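Local coordinates for arginine 3rd transport system periplasmic binding protein (PDB 3KZG) that probably binds arginine in the periplasm and hands it to a membrane-bound ABC transporter for uptake into the bacterial cell, at residues S103-L108 with L126-N131; Q124-S127 with Q133-F136. All blocks are in the same frame, centred on the assembly; numbering follows the deposited sequence.

Contact 1 (S103-L108 with L126-N131); sequences STFDDL and LSENRN
L108 and R130 mark the closest approach of the two backbones, 7.5 Å between their CA atoms. Neither segment is regular there: F105-L108 has helical backbone angles without the regular bonds, while N129 steps out of the end of helix 121-127 with a positive phi (51°), sending the chain on to R130. No hydrogen bond joins the two segments. R130 supplies most of the meeting surface and touches both F105 and L108, an example of one long side chain carrying a contact between loops.

Bent at chi3 (56°), R130 sets its guanidinium edge-on over one face of the F105 ring, NH1 lying above the ring plane toward the rim, with the two planes 62° apart. NH2 of R130 lies 3.1 Å from F105 CE2, a tight fit. The carbonyl O of F105 lies over a face of the guanidinium, 3.2 Å from R130 NH1, but at too poor an angle for a hydrogen bond. A methyl of L108, CD1, lies alongside R130 NH1 at 3.8 Å. Within its own segment R130 also has charge pairing with E128, at 3.5 Å from NH1 to OE2; no N-H points at that oxygen, which is hydrogen-bonded to Y94.

D107 ties the F105 turn together. Its OD2 takes the backbone N of S103 (3.2 Å) and that of T104 (3.1 Å) from opposite faces of the carboxylate, and D107 N bonds back to T104 O.

Backbone bonding of R130 with G110 carries the join onward. The turn, with its Asp-Leu-x-Gly sequence leading into strand 112-116, is a familiar element of family 3 solute-binding proteins, here docked against the loop that leaves the helix following that strand.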
loop_
_atom_site.group_PDB
_atom_site.type_symbol
_atom_site.label_atom_id
_atom_site.label_comp_id
_atom_site.label_asym_id
_atom_site.label_seq_id
_atom_site.Cartn_x
_atom_site.Cartn_y
_atom_site.Cartn_z
ATOM N N SER A 103 -34.797 4.811 20.755
ATOM C CA SER A 103 -33.575 5.499 20.369
ATOM C C SER A 103 -32.334 4.757 20.842
ATOM O O SER A 103 -31.233 5.006 20.354
ATOM C CB SER A 103 -33.582 6.926 20.924
ATOM O OG SER A 103 -33.814 6.920 22.319
ATOM N N THR A 104 -32.517 3.841 21.790
ATOM C CA THR A 104 -31.405 3.056 22.312
ATOM C C THR A 104 -31.692 1.565 22.228
ATOM O O THR A 104 -32.844 1.137 22.251
ATOM C CB THR A 104 -31.092 3.396 23.791
ATOM O OG1 THR A 104 -32.168 2.952 24.630
ATOM C CG2 THR A 104 -30.891 4.892 23.963
ATOM N N PHE A 105 -30.626 0.784 22.134
ATOM C CA PHE A 105 -30.711 -0.669 22.054
ATOM C C PHE A 105 -31.566 -1.197 23.209
ATOM O O PHE A 105 -32.176 -2.262 23.116
ATOM C CB PHE A 105 -29.298 -1.247 22.149
ATOM C CG PHE A 105 -29.176 -2.654 21.659
ATOM C CD1 PHE A 105 -29.247 -2.938 20.301
ATOM C CD2 PHE A 105 -28.959 -3.696 22.555
ATOM C CE1 PHE A 105 -29.098 -4.242 19.837
ATOM C CE2 PHE A 105 -28.808 -5.008 22.103
ATOM C CZ PHE A 105 -28.878 -5.281 20.740
ATOM N N ASP A 106 -31.612 -0.426 24.291
ATOM C CA ASP A 106 -32.354 -0.788 25.491
ATOM C C ASP A 106 -33.870 -0.587 25.364
ATOM O O ASP A 106 -34.647 -1.252 26.055
ATOM C CB ASP A 106 -31.810 0.026 26.670
ATOM C CG ASP A 106 -31.966 -0.687 27.997
ATOM O OD1 ASP A 106 -31.478 -1.831 28.122
ATOM O OD2 ASP A 106 -32.565 -0.096 28.920
ATOM N N ASP A 107 -34.289 0.322 24.486
ATOM C CA ASP A 107 -35.716 0.596 24.287
ATOM C C ASP A 107 -36.428 -0.477 23.462
ATOM O O ASP A 107 -37.654 -0.462 23.332
ATOM C CB ASP A 107 -35.917 1.953 23.605
ATOM C CG ASP A 107 -35.426 3.112 24.448
ATOM O OD1 ASP A 107 -35.725 3.135 25.665
ATOM O OD2 ASP A 107 -34.751 4.005 23.889
ATOM N N LEU A 108 -35.661 -1.403 22.902
ATOM C CA LEU A 108 -36.238 -2.469 22.097
ATOM C C LEU A 108 -37.000 -3.477 22.948
ATOM O O LEU A 108 -37.660 -4.370 22.421
ATOM C CB LEU A 108 -35.136 -3.177 21.305
ATOM C CG LEU A 108 -34.467 -2.301 20.246
ATOM C CD1 LEU A 108 -33.254 -3.012 19.675
ATOM C CD2 LEU A 108 -35.470 -1.972 19.150
ATOM N N LEU A 126 -35.026 -13.330 19.453
ATOM C CA LEU A 126 -35.554 -14.031 20.613
ATOM C C LEU A 126 -34.475 -14.423 21.619
ATOM O O LEU A 126 -34.718 -14.402 22.823
ATOM C CB LEU A 126 -36.351 -15.262 20.175
ATOM C CG LEU A 126 -37.608 -14.986 19.334
ATOM C CD1 LEU A 126 -38.303 -16.300 19.062
ATOM C CD2 LEU A 126 -38.559 -14.036 20.042
ATOM N N SER A 127 -33.286 -14.756 21.127
ATOM C CA SER A 127 -32.175 -15.151 21.993
ATOM C C SER A 127 -31.735 -14.025 22.925
ATOM O O SER A 127 -31.013 -14.254 23.895
ATOM C CB SER A 127 -30.980 -15.605 21.146
ATOM O OG SER A 127 -30.414 -14.518 20.430
ATOM N N GLU A 128 -32.163 -12.805 22.629
ATOM C CA GLU A 128 -31.810 -11.667 23.461
ATOM C C GLU A 128 -32.663 -11.651 24.731
ATOM O O GLU A 128 -32.319 -10.999 25.716
ATOM C CB GLU A 128 -31.977 -10.371 22.662
ATOM C CG GLU A 128 -31.009 -10.277 21.478
ATOM C CD GLU A 128 -31.345 -9.153 20.518
ATOM O OE1 GLU A 128 -30.637 -9.010 19.493
ATOM O OE2 GLU A 128 -32.315 -8.413 20.785
ATOM N N ASN A 129 -33.775 -12.378 24.711
ATOM C CA ASN A 129 -34.651 -12.458 25.876
ATOM C C ASN A 129 -35.040 -11.097 26.465
ATOM O O ASN A 129 -34.890 -10.860 27.664
ATOM C CB ASN A 129 -33.978 -13.318 26.948
ATOM C CG ASN A 129 -33.741 -14.740 26.480
ATOM O OD1 ASN A 129 -32.674 -15.310 26.700
ATOM N ND2 ASN A 129 -34.743 -15.321 25.835
ATOM N N ARG A 130 -35.540 -10.208 25.613
ATOM C CA ARG A 130 -35.973 -8.887 26.045
ATOM C C ARG A 130 -37.453 -8.727 25.714
ATOM O O ARG A 130 -37.896 -7.668 25.266
ATOM C CB ARG A 130 -35.150 -7.804 25.346
ATOM C CG ARG A 130 -34.662 -8.224 23.978
ATOM C CD ARG A 130 -33.905 -7.116 23.263
ATOM N NE ARG A 130 -32.783 -6.614 24.047
ATOM C CZ ARG A 130 -31.871 -5.770 23.579
ATOM N NH1 ARG A 130 -31.953 -5.341 22.327
ATOM N NH2 ARG A 130 -30.889 -5.345 24.363
ATOM N N ASN A 131 -38.207 -9.801 25.939
ATOM C CA ASN A 131 -39.644 -9.836 25.689
ATOM C C ASN A 131 -40.040 -9.200 24.365
ATOM O O ASN A 131 -40.733 -8.184 24.324
ATOM C CB ASN A 131 -40.397 -9.164 26.841
ATOM C CG ASN A 131 -41.888 -9.060 26.577
ATOM O OD1 ASN A 131 -42.486 -9.959 25.982
ATOM N ND2 ASN A 131 -42.498 -7.966 27.027
#

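Contact 2 (Q124-S127 with Q133-F136)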
loop_
_atom_site.group_PDB
_atom_site.type_symbol
_atom_site.label_atom_id
_atom_site.label_comp_id
_atom_site.label_asym_id
_atom_site.label_seq_id
_atom_site.Cartn_x
_atom_site.Cartn_y
_atom_site.Cartn_z
ATOM N N GLN A 124 -31.978 -14.584 16.450
ATOM C CA GLN A 124 -31.128 -13.608 17.127
ATOM C C GLN A 124 -31.957 -12.729 18.057
ATOM O O GLN A 124 -31.570 -12.466 19.195
ATOM C CB GLN A 124 -30.413 -12.720 16.113
ATOM C CG GLN A 124 -29.327 -11.864 16.740
ATOM C CD GLN A 124 -28.881 -10.730 15.847
ATOM O OE1 GLN A 124 -28.621 -10.921 14.661
ATOM N NE2 GLN A 124 -28.782 -9.535 16.419
ATOM N N VAL A 125 -33.105 -12.281 17.560
ATOM C CA VAL A 125 -33.999 -11.430 18.330
ATOM C C VAL A 125 -34.500 -12.120 19.597
ATOM O O VAL A 125 -34.412 -11.567 20.695
ATOM C CB VAL A 125 -35.227 -11.002 17.475
ATOM C CG1 VAL A 125 -36.212 -10.213 18.318
ATOM C CG2 VAL A 125 -34.767 -10.163 16.290
ATOM N N LEU A 126 -35.026 -13.330 19.453
ATOM C CA LEU A 126 -35.554 -14.031 20.613
ATOM C C LEU A 126 -34.475 -14.423 21.619
ATOM O O LEU A 126 -34.718 -14.402 22.823
ATOM C CB LEU A 126 -36.351 -15.262 20.175
ATOM C CG LEU A 126 -37.608 -14.986 19.334
ATOM C CD1 LEU A 126 -38.303 -16.300 19.062
ATOM C CD2 LEU A 126 -38.559 -14.036 20.042
ATOM N N SER A 127 -33.286 -14.756 21.127
ATOM C CA SER A 127 -32.175 -15.151 21.993
ATOM C C SER A 127 -31.735 -14.025 22.925
ATOM O O SER A 127 -31.013 -14.254 23.895
ATOM C CB SER A 127 -30.980 -15.605 21.146
ATOM O OG SER A 127 -30.414 -14.518 20.430
ATOM N N GLN A 133 -41.490 -9.829 20.222
ATOM C CA GLN A 133 -42.325 -10.655 19.376
ATOM C C GLN A 133 -41.789 -10.466 17.966
ATOM O O GLN A 133 -41.509 -9.345 17.544
ATOM C CB GLN A 133 -43.777 -10.197 19.461
ATOM C CG GLN A 133 -44.737 -11.059 18.668
ATOM C CD GLN A 133 -46.179 -10.638 18.864
ATOM O OE1 GLN A 133 -46.684 -10.608 19.990
ATOM N NE2 GLN A 133 -46.850 -10.311 17.770
ATOM N N VAL A 134 -41.624 -11.569 17.245
ATOM C CA VAL A 134 -41.103 -11.520 15.892
ATOM C C VAL A 134 -42.191 -11.668 14.831
ATOM O O VAL A 134 -43.066 -12.529 14.930
ATOM C CB VAL A 134 -40.051 -12.634 15.663
ATOM C CG1 VAL A 134 -39.478 -12.525 14.257
ATOM C CG2 VAL A 134 -38.945 -12.532 16.700
ATOM N N ILE A 135 -42.131 -10.812 13.821
ATOM C CA ILE A 135 -43.080 -10.860 12.717
ATOM C C ILE A 135 -42.243 -11.226 11.498
ATOM O O ILE A 135 -41.336 -10.482 11.115
ATOM C CB ILE A 135 -43.767 -9.489 12.493
ATOM C CG1 ILE A 135 -44.655 -9.151 13.690
ATOM C CG2 ILE A 135 -44.579 -9.508 11.211
ATOM C CD1 ILE A 135 -45.816 -10.106 13.889
ATOM N N PHE A 136 -42.529 -12.386 10.918
ATOM C CA PHE A 136 -41.805 -12.871 9.747
ATOM C C PHE A 136 -42.365 -12.282 8.463
ATOM O O PHE A 136 -43.569 -12.337 8.218
ATOM C CB PHE A 136 -41.883 -14.402 9.671
ATOM C CG PHE A 136 -41.198 -15.103 10.807
ATOM C CD1 PHE A 136 -39.887 -15.555 10.672
ATOM C CD2 PHE A 136 -41.852 -15.293 12.019
ATOM C CE1 PHE A 136 -39.235 -16.185 11.728
ATOM C CE2 PHE A 136 -41.205 -15.925 13.086
ATOM C CZ PHE A 136 -39.893 -16.370 12.936
#
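A single methyl group, CG2 of V134, receives both V125 and L126 of helix 121-127. L126 comes nearest, with CD2 at 3.7 Å from V134 CG2 and its CG scarcely farther off. V125 reaches the same methyl with CG1, at 3.9 Å. Since CG1 of V125 stands anti to the backbone N (chi1 175°), this branch is directed to the strand. The two helix residues are sequence neighbours, yet they play unequal parts: V125 is buried and its CB is directed toward the strand, whereas L126 lies on the exposed margin and leans inward through its branched end. The other methyl of V134, CG1, is used along the strand, lying 4.0 Å above one face of the F136 ring and toward its rim.

The apolar seam belongs to a beta-alpha-beta unit, strand 112-116, helix 121-127 and strand 133-137, in which the two strands run parallel and side by side while the helix packs over them. V125 also rests on I113 and on L156, and V134 on V115 and A122, so the helix covers more of the sheet than its outermost strand alone.

Hydrogen bonds serve each element separately, none crossing between them. At the helix end, S127 OG turns back to Q124 O at 2.7 Å, approaching from above the carbonyl plane at a C=O...donor angle of 114°; a weaker bond joins the same hydroxyl to R123 O. Q124 extends over another part of the sheet, touching L156, and pairs its OE1 with the S92 hydroxyl. On the strand, Q133 and I135 bond through their backbones to I113, and I135 also to V115, fixing this edge to the neighbouring parallel strand.

How the contacts relate
Both contacts draw on helix 121-127 and share L126 and S127, their centres lying 10 Å apart on the same side of the chain's centre. Along the sequence the order is turn 103-108, strand 112-116, helix 121-127, then strand 133-137. Contact 2 closes the beta-alpha-beta unit at the outer edge of the five-stranded mixed sheet, whereas contact 1 ties the loop past the helix back to the turn that precedes that unit. The helix is thus held along its flank by the sheet, and the chain leaving it by the turn. Together they help to build one lobe of a periplasmic binding protein, in a family whose lobes typically close around their solute.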